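Local coordinates for protein ornithine carbamoyltransferase (Giardia intestinalis, PDB 3GRF) that probably transfers a carbamoyl group between carbamoyl phosphate and ornithine to make or break down citrulline, as part of the arginine degradation pathway, at residues Y38-A52 / M66-L78. Sequence-based numbering, arbitrary orientation.
Sequences YTARAANKTLLAFFA and MTRLGGHAIYYEL
The carbonyl oxygen of His72 is held from two sources: Leu47 N donates a hydrogen bond of 2.8 Å to His72 O, lying in the carbonyl plane, and the CA-H of Thr46 adds a CA-H...O contact to the same atom. The ladder continues with Leu47 O taking Ile74 N, Ile74 O taking Ala49 N, and Ala49 O taking Tyr76 N at 2.7 Å from above its carbonyl plane. Each bridge is parallel and the strand axes run 20° apart, which, with helix 56-69 linking the strands, identifies a beta-alpha-beta unit of the carbamoyl phosphate-binding domain; strand 103-107 pairs with the other edge of strand 46-51. On the Leu48 face, the Phe50 and Tyr76 side chains run side by side, their rings inclined at 50° with Phe50 CE2 over one face of the Tyr76 ring, offset toward its rim. On the Ala49 face, Phe51 CD2 meets Tyr75 CE1 at 3.5 Å, near the plane of the tyrosine ring. Tyr75 extends its ring there with CG anti to the backbone N (chi1 166°). Nearer the helix end, Met66 is bent at chi2 and chi3, so that its SD packs 3.9 Å from Leu47 CB while its CE reaches Lys45 O. Gly70, at positive phi, closes the helix in a Schellman motif, with Gly71 N bonded to Met66 O at 2.8 Å and Gly70 N weakly to Thr67 O, and Leu69 O then accepts Ala42 N at 2.8 Å. A water bridges Gly70 O and Asn44 N. His72 NE2 joins the His72 NE2 atoms of the two other subunits at a nickel ion.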
# COMPACT_ATOMS: atom_id res chain seq x y z
N TYR A 38 -4.42 0.50 22.98
CA TYR A 38 -4.26 1.55 21.98
C TYR A 38 -4.84 1.18 20.62
O TYR A 38 -4.63 1.83 19.59
CB TYR A 38 -2.77 1.80 21.84
CG TYR A 38 -2.19 2.32 23.12
CD1 TYR A 38 -1.61 1.45 24.06
CD2 TYR A 38 -2.28 3.66 23.41
CE1 TYR A 38 -1.10 1.95 25.24
CE2 TYR A 38 -1.78 4.16 24.56
CZ TYR A 38 -1.18 3.32 25.47
OH TYR A 38 -0.67 3.92 26.61
N THR A 39 -5.65 0.15 20.66
CA THR A 39 -6.04 -0.56 19.49
C THR A 39 -7.06 0.18 18.59
O THR A 39 -7.33 -0.22 17.45
CB THR A 39 -6.44 -1.93 20.00
OG1 THR A 39 -5.67 -2.93 19.34
CG2 THR A 39 -7.86 -2.17 19.90
N ALA A 40 -7.61 1.28 19.09
CA ALA A 40 -8.63 2.04 18.36
C ALA A 40 -8.31 3.54 18.39
O ALA A 40 -9.14 4.38 18.03
CB ALA A 40 -9.99 1.77 18.94
N ARG A 41 -7.08 3.87 18.79
CA ARG A 41 -6.63 5.27 18.88
C ARG A 41 -6.64 6.03 17.54
O ARG A 41 -7.03 7.20 17.50
CB ARG A 41 -5.24 5.34 19.53
CG ARG A 41 -5.19 5.02 21.06
CD ARG A 41 -6.00 6.04 21.92
NE ARG A 41 -5.32 7.34 21.93
CZ ARG A 41 -5.68 8.41 22.64
NH1 ARG A 41 -6.73 8.41 23.43
NH2 ARG A 41 -4.93 9.50 22.56
N ALA A 42 -6.29 5.35 16.44
CA ALA A 42 -6.38 5.94 15.09
C ALA A 42 -7.42 5.27 14.20
O ALA A 42 -7.29 5.29 12.99
CB ALA A 42 -4.97 5.87 14.36
N ALA A 43 -8.45 4.67 14.78
CA ALA A 43 -9.46 4.01 14.00
C ALA A 43 -9.95 4.99 12.94
O ALA A 43 -10.22 6.15 13.26
CB ALA A 43 -10.64 3.58 14.90
N ASN A 44 -10.06 4.53 11.68
CA ASN A 44 -10.55 5.33 10.52
C ASN A 44 -9.72 6.53 10.11
O ASN A 44 -10.17 7.38 9.29
CB ASN A 44 -12.00 5.73 10.68
CG ASN A 44 -12.90 4.55 10.89
OD1 ASN A 44 -13.21 3.83 9.95
ND2 ASN A 44 -13.26 4.30 12.13
N LYS A 45 -8.54 6.64 10.70
CA LYS A 45 -7.73 7.83 10.47
C LYS A 45 -6.59 7.38 9.63
O LYS A 45 -6.21 6.21 9.72
CB LYS A 45 -7.24 8.44 11.79
CG LYS A 45 -8.37 9.20 12.53
CD LYS A 45 -7.98 9.52 13.96
CE LYS A 45 -9.13 10.20 14.71
NZ LYS A 45 -9.11 11.67 14.48
N THR A 46 -6.04 8.23 8.74
CA THR A 46 -4.93 7.79 7.87
C THR A 46 -3.74 8.71 7.93
O THR A 46 -3.86 9.91 8.15
CB THR A 46 -5.36 7.58 6.37
OG1 THR A 46 -4.80 8.64 5.57
CG2 THR A 46 -6.87 7.58 6.27
N LEU A 47 -2.58 8.09 7.75
CA LEU A 47 -1.36 8.81 7.66
C LEU A 47 -0.89 8.77 6.21
O LEU A 47 -0.92 7.73 5.55
CB LEU A 47 -0.32 8.20 8.62
CG LEU A 47 1.15 8.22 8.15
CD1 LEU A 47 1.67 9.63 8.31
CD2 LEU A 47 2.08 7.20 8.86
N LEU A 48 -0.46 9.91 5.70
CA LEU A 48 0.05 9.93 4.38
C LEU A 48 1.56 9.92 4.51
O LEU A 48 2.12 10.82 5.10
CB LEU A 48 -0.37 11.22 3.73
CG LEU A 48 0.14 11.45 2.31
CD1 LEU A 48 0.04 10.17 1.40
CD2 LEU A 48 -0.65 12.58 1.75
N ALA A 49 2.22 8.93 3.92
CA ALA A 49 3.66 8.75 4.17
C ALA A 49 4.48 8.77 2.90
O ALA A 49 4.54 7.75 2.22
CB ALA A 49 3.87 7.42 4.89
N PHE A 50 5.11 9.91 2.61
CA PHE A 50 5.96 10.11 1.41
C PHE A 50 7.34 9.56 1.64
O PHE A 50 7.89 9.68 2.72
CB PHE A 50 6.07 11.61 1.08
CG PHE A 50 4.74 12.27 0.70
CD1 PHE A 50 4.03 13.00 1.61
CD2 PHE A 50 4.21 12.12 -0.57
CE1 PHE A 50 2.80 13.62 1.25
CE2 PHE A 50 2.98 12.75 -0.94
CZ PHE A 50 2.29 13.49 -0.00
N PHE A 51 7.89 8.90 0.64
CA PHE A 51 9.25 8.46 0.72
C PHE A 51 9.88 8.79 -0.60
O PHE A 51 9.40 8.35 -1.64
CB PHE A 51 9.30 6.95 0.97
CG PHE A 51 8.92 6.55 2.37
CD1 PHE A 51 9.89 6.36 3.34
CD2 PHE A 51 7.60 6.34 2.71
CE1 PHE A 51 9.53 6.00 4.64
CE2 PHE A 51 7.22 5.93 4.00
CZ PHE A 51 8.18 5.81 4.97
N ALA A 52 10.98 9.56 -0.57
CA ALA A 52 11.74 9.90 -1.76
C ALA A 52 12.78 8.81 -1.99
O ALA A 52 13.39 8.72 -3.04
CB ALA A 52 12.39 11.27 -1.60
N MET A 66 0.40 2.29 12.41
CA MET A 66 -0.99 2.72 12.17
C MET A 66 -1.94 1.58 12.30
O MET A 66 -3.01 1.75 12.87
CB MET A 66 -1.18 3.41 10.81
CG MET A 66 -0.46 4.77 10.67
SD MET A 66 -1.09 6.09 11.75
CE MET A 66 -2.74 6.20 11.10
N THR A 67 -1.58 0.41 11.78
CA THR A 67 -2.42 -0.80 11.96
C THR A 67 -2.64 -1.10 13.43
O THR A 67 -3.74 -1.49 13.85
CB THR A 67 -1.77 -2.00 11.27
OG1 THR A 67 -1.58 -1.67 9.88
CG2 THR A 67 -2.66 -3.26 11.36
N ARG A 68 -1.61 -0.92 14.23
CA ARG A 68 -1.71 -1.25 15.67
C ARG A 68 -2.60 -0.33 16.46
O ARG A 68 -3.07 -0.67 17.55
CB ARG A 68 -0.33 -1.35 16.29
CG ARG A 68 0.36 -2.65 15.89
CD ARG A 68 1.80 -2.67 16.32
NE ARG A 68 1.98 -2.99 17.75
CZ ARG A 68 2.29 -4.19 18.24
NH1 ARG A 68 2.41 -5.22 17.43
NH2 ARG A 68 2.45 -4.35 19.56
N LEU A 69 -2.79 0.87 15.90
CA LEU A 69 -3.58 1.96 16.45
C LEU A 69 -4.94 1.90 15.80
O LEU A 69 -5.85 2.55 16.27
CB LEU A 69 -2.90 3.29 16.11
CG LEU A 69 -2.06 4.13 17.07
CD1 LEU A 69 -1.75 3.51 18.40
CD2 LEU A 69 -0.78 4.56 16.36
N GLY A 70 -5.05 1.15 14.70
CA GLY A 70 -6.33 0.80 14.07
C GLY A 70 -6.69 1.64 12.86
O GLY A 70 -7.85 1.67 12.44
N GLY A 71 -5.68 2.31 12.32
CA GLY A 71 -5.87 3.25 11.23
C GLY A 71 -5.06 2.69 10.08
O GLY A 71 -4.87 1.46 10.00
N HIS A 72 -4.57 3.56 9.21
CA HIS A 72 -3.93 3.11 7.95
C HIS A 72 -2.92 4.13 7.49
O HIS A 72 -3.15 5.31 7.65
CB HIS A 72 -4.96 2.95 6.83
CG HIS A 72 -4.40 2.32 5.60
ND1 HIS A 72 -4.27 3.00 4.41
CD2 HIS A 72 -3.86 1.10 5.40
CE1 HIS A 72 -3.70 2.21 3.52
NE2 HIS A 72 -3.44 1.05 4.09
N ALA A 73 -1.80 3.66 6.91
CA ALA A 73 -0.81 4.54 6.30
C ALA A 73 -0.78 4.30 4.81
O ALA A 73 -0.72 3.15 4.35
CB ALA A 73 0.61 4.26 6.88
N ILE A 74 -0.79 5.40 4.06
CA ILE A 74 -0.62 5.39 2.63
C ILE A 74 0.88 5.51 2.34
O ILE A 74 1.52 6.51 2.66
CB ILE A 74 -1.31 6.57 1.98
CG1 ILE A 74 -2.83 6.47 2.20
CG2 ILE A 74 -1.00 6.61 0.49
CD1 ILE A 74 -3.62 7.71 1.69
N TYR A 75 1.44 4.48 1.75
CA TYR A 75 2.81 4.55 1.36
C TYR A 75 2.87 5.32 0.01
O TYR A 75 2.43 4.83 -1.06
CB TYR A 75 3.39 3.15 1.29
CG TYR A 75 4.70 3.14 0.56
CD1 TYR A 75 5.81 3.76 1.11
CD2 TYR A 75 4.81 2.55 -0.71
CE1 TYR A 75 7.03 3.80 0.43
CE2 TYR A 75 6.03 2.58 -1.41
CZ TYR A 75 7.13 3.21 -0.82
OH TYR A 75 8.36 3.24 -1.49
N TYR A 76 3.36 6.61 0.07
CA TYR A 76 3.42 7.37 -1.19
C TYR A 76 4.85 7.59 -1.69
O TYR A 76 5.55 8.49 -1.25
CB TYR A 76 2.66 8.68 -1.04
CG TYR A 76 2.17 9.24 -2.34
CD1 TYR A 76 0.81 9.36 -2.66
CD2 TYR A 76 3.11 9.66 -3.29
CE1 TYR A 76 0.41 9.89 -3.90
CE2 TYR A 76 2.72 10.17 -4.53
CZ TYR A 76 1.38 10.28 -4.83
OH TYR A 76 1.01 10.80 -6.05
N GLU A 77 5.24 6.78 -2.68
CA GLU A 77 6.60 6.78 -3.17
C GLU A 77 6.82 7.92 -4.17
O GLU A 77 5.97 8.17 -5.03
CB GLU A 77 6.93 5.41 -3.78
CG GLU A 77 6.04 5.04 -5.00
CD GLU A 77 4.83 4.08 -4.70
OE1 GLU A 77 4.85 2.94 -5.22
OE2 GLU A 77 3.87 4.50 -3.98
N LEU A 78 7.93 8.63 -4.04
CA LEU A 78 8.17 9.76 -4.94
C LEU A 78 9.21 9.50 -6.01
O LEU A 78 10.35 9.22 -5.70
CB LEU A 78 8.52 11.01 -4.13
CG LEU A 78 7.36 11.49 -3.27
CD1 LEU A 78 7.86 12.62 -2.42
CD2 LEU A 78 6.24 11.93 -4.22
O HOH W 1 -9.24 2.33 9.84